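Local coordinates for L-methionine gamma-lyase (Fusobacterium nucleatum subsp. nucleatum, PDB 6LXU), which belongs to the Cys/Met metabolism family of pyridoxal-phosphate-dependent enzymes and carries this cofactor bound covalently to a lysine, at residues K272-I277 / F311-S316. Residues are numbered along the deposited sequence; the frame is centred on the assembly and turned at random. Where two conformers were deposited one is given.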
loop_
_atom_site.group_PDB
_atom_site.type_symbol
_atom_site.label_atom_id
_atom_site.label_comp_id
_atom_site.label_asym_id
_atom_site.label_seq_id
_atom_site.Cartn_x
_atom_site.Cartn_y
_atom_site.Cartn_z
ATOM N N LYS A 272 -20.815 -20.696 11.847
ATOM C CA LYS A 272 -22.288 -20.721 11.790
ATOM C C LYS A 272 -22.738 -21.166 10.400
ATOM O O LYS A 272 -23.586 -22.063 10.246
ATOM C CB LYS A 272 -22.847 -19.327 12.120
ATOM C CG LYS A 272 -24.371 -19.187 12.146
ATOM C CD LYS A 272 -24.795 -17.720 12.198
ATOM C CE LYS A 272 -26.299 -17.536 12.322
ATOM N NZ LYS A 272 -26.840 -18.191 13.543
ATOM N N ASN A 273 -22.181 -20.533 9.376
ATOM C CA ASN A 273 -22.478 -20.924 8.008
ATOM C C ASN A 273 -22.119 -22.379 7.772
ATOM O O ASN A 273 -22.906 -23.127 7.185
ATOM C CB ASN A 273 -21.685 -20.075 7.000
ATOM C CG ASN A 273 -22.268 -18.695 6.762
ATOM O OD1 ASN A 273 -23.340 -18.354 7.246
ATOM N ND2 ASN A 273 -21.540 -17.889 5.974
ATOM N N ALA A 274 -20.931 -22.779 8.203
ATOM C CA ALA A 274 -20.464 -24.128 7.912
ATOM C C ALA A 274 -21.347 -25.195 8.538
ATOM O O ALA A 274 -21.656 -26.190 7.883
ATOM C CB ALA A 274 -19.027 -24.310 8.361
ATOM N N ARG A 275 -21.753 -25.010 9.788
ATOM C CA ARG A 275 -22.585 -26.025 10.444
ATOM C C ARG A 275 -23.905 -26.217 9.693
ATOM O O ARG A 275 -24.374 -27.359 9.517
ATOM C CB ARG A 275 -22.788 -25.699 11.936
ATOM C CG ARG A 275 -21.538 -26.041 12.741
ATOM C CD ARG A 275 -21.603 -25.806 14.242
ATOM N NE ARG A 275 -21.066 -24.495 14.614
ATOM C CZ ARG A 275 -21.784 -23.382 14.775
ATOM N NH1 ARG A 275 -23.106 -23.398 14.599
ATOM N NH2 ARG A 275 -21.184 -22.246 15.114
ATOM N N THR A 276 -24.496 -25.130 9.207
ATOM C CA THR A 276 -25.719 -25.203 8.437
ATOM C C THR A 276 -25.504 -25.912 7.103
ATOM O O THR A 276 -26.334 -26.729 6.670
ATOM C CB THR A 276 -26.270 -23.778 8.236
ATOM O OG1 THR A 276 -26.548 -23.223 9.521
ATOM C CG2 THR A 276 -27.522 -23.774 7.414
ATOM N N ILE A 277 -24.381 -25.635 6.456
ATOM C CA ILE A 277 -24.055 -26.293 5.196
ATOM C C ILE A 277 -23.765 -27.783 5.411
ATOM O O ILE A 277 -24.158 -28.603 4.573
ATOM C CB ILE A 277 -22.896 -25.558 4.483
ATOM C CG1 ILE A 277 -23.369 -24.161 4.065
ATOM C CG2 ILE A 277 -22.390 -26.326 3.272
ATOM C CD1 ILE A 277 -22.234 -23.210 3.770
ATOM N N PHE A 311 -16.232 -26.464 15.522
ATOM C CA PHE A 311 -15.765 -27.568 14.692
ATOM C C PHE A 311 -15.249 -27.160 13.318
ATOM O O PHE A 311 -14.916 -28.019 12.511
ATOM C CB PHE A 311 -16.874 -28.613 14.550
ATOM C CG PHE A 311 -17.228 -29.295 15.849
ATOM C CD1 PHE A 311 -16.368 -30.216 16.424
ATOM C CD2 PHE A 311 -18.451 -29.050 16.469
ATOM C CE1 PHE A 311 -16.709 -30.874 17.605
ATOM C CE2 PHE A 311 -18.796 -29.704 17.652
ATOM C CZ PHE A 311 -17.923 -30.611 18.217
ATOM N N GLY A 312 -15.146 -25.857 13.081
ATOM C CA GLY A 312 -14.473 -25.317 11.918
ATOM C C GLY A 312 -15.358 -24.973 10.756
ATOM O O GLY A 312 -16.570 -25.198 10.763
ATOM N N ALA A 313 -14.729 -24.386 9.745
ATOM C CA ALA A 313 -15.442 -23.946 8.563
ATOM C C ALA A 313 -14.934 -24.596 7.288
ATOM O O ALA A 313 -15.292 -24.171 6.188
ATOM C CB ALA A 313 -15.407 -22.436 8.489
ATOM N N MET A 314 -14.121 -25.647 7.439
ATOM C CA MET A 314 -13.753 -26.515 6.326
ATOM C C MET A 314 -14.694 -27.705 6.310
ATOM O O MET A 314 -15.039 -28.255 7.374
ATOM C CB MET A 314 -12.322 -26.998 6.473
ATOM C CG MET A 314 -11.302 -25.874 6.373
ATOM S SD MET A 314 -11.341 -24.929 4.841
ATOM C CE MET A 314 -11.052 -26.183 3.596
ATOM N N ILE A 315 -15.118 -28.096 5.117
ATOM C CA ILE A 315 -15.973 -29.285 4.938
ATOM C C ILE A 315 -15.435 -30.013 3.732
ATOM O O ILE A 315 -15.223 -29.383 2.685
ATOM C CB ILE A 315 -17.439 -28.926 4.642
ATOM C CG1 ILE A 315 -18.017 -27.951 5.677
ATOM C CG2 ILE A 315 -18.272 -30.209 4.575
ATOM C CD1 ILE A 315 -19.335 -27.339 5.262
ATOM N N SER A 316 -15.237 -31.323 3.823
ATOM C CA SER A 316 -15.053 -32.103 2.600
ATOM C C SER A 316 -16.206 -33.073 2.464
ATOM O O SER A 316 -16.861 -33.430 3.442
ATOM C CB SER A 316 -13.727 -32.833 2.568
ATOM O OG SER A 316 -12.672 -31.897 2.566
#
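The methyl of Ala274 meets the peptide group linking Gly312 to Ala313 along the side that bears the carbonyl oxygen and the next alpha carbon, rather than over a face: CB stands 3.5 Å from Gly312 O and 3.6 Å from Ala313 CA. The hydroxyl of Tyr292 also reaches Gly312 O, in a hydrogen bond. A second flat group, the peptide after Ala274, receives Ile315 CD1 beyond its oxygen and displaced from its plane, 3.7 Å from Ala274 O. The contact illustrates how a helix sits close to a sheet by presenting a small residue where the backbones converge, here with Ala274 CA and Ala313 CA 5.1 Å apart. Helix 263-282 covers one side of the five-stranded C-terminal sheet of this fold type I enzyme, and 311-316 comprises the loop residues 311-313 and the opening residues of strand 314-319. One helical turn on from Ala274, the larger Ile277 touches with its CG2 branch, 3.8 Å from Ile315 CD1, and the two side chains lie aslant to each other. Ile315 reaches that far because its chain is extended at the second torsion (chi2 167°), carrying CD1 out toward the helix. Ile277 also packs on Leu377 and on Ile387 of helix 384-396. Nearby, Arg275 forms a salt bridge with Asp310, joining the helix to the residue just before Phe311.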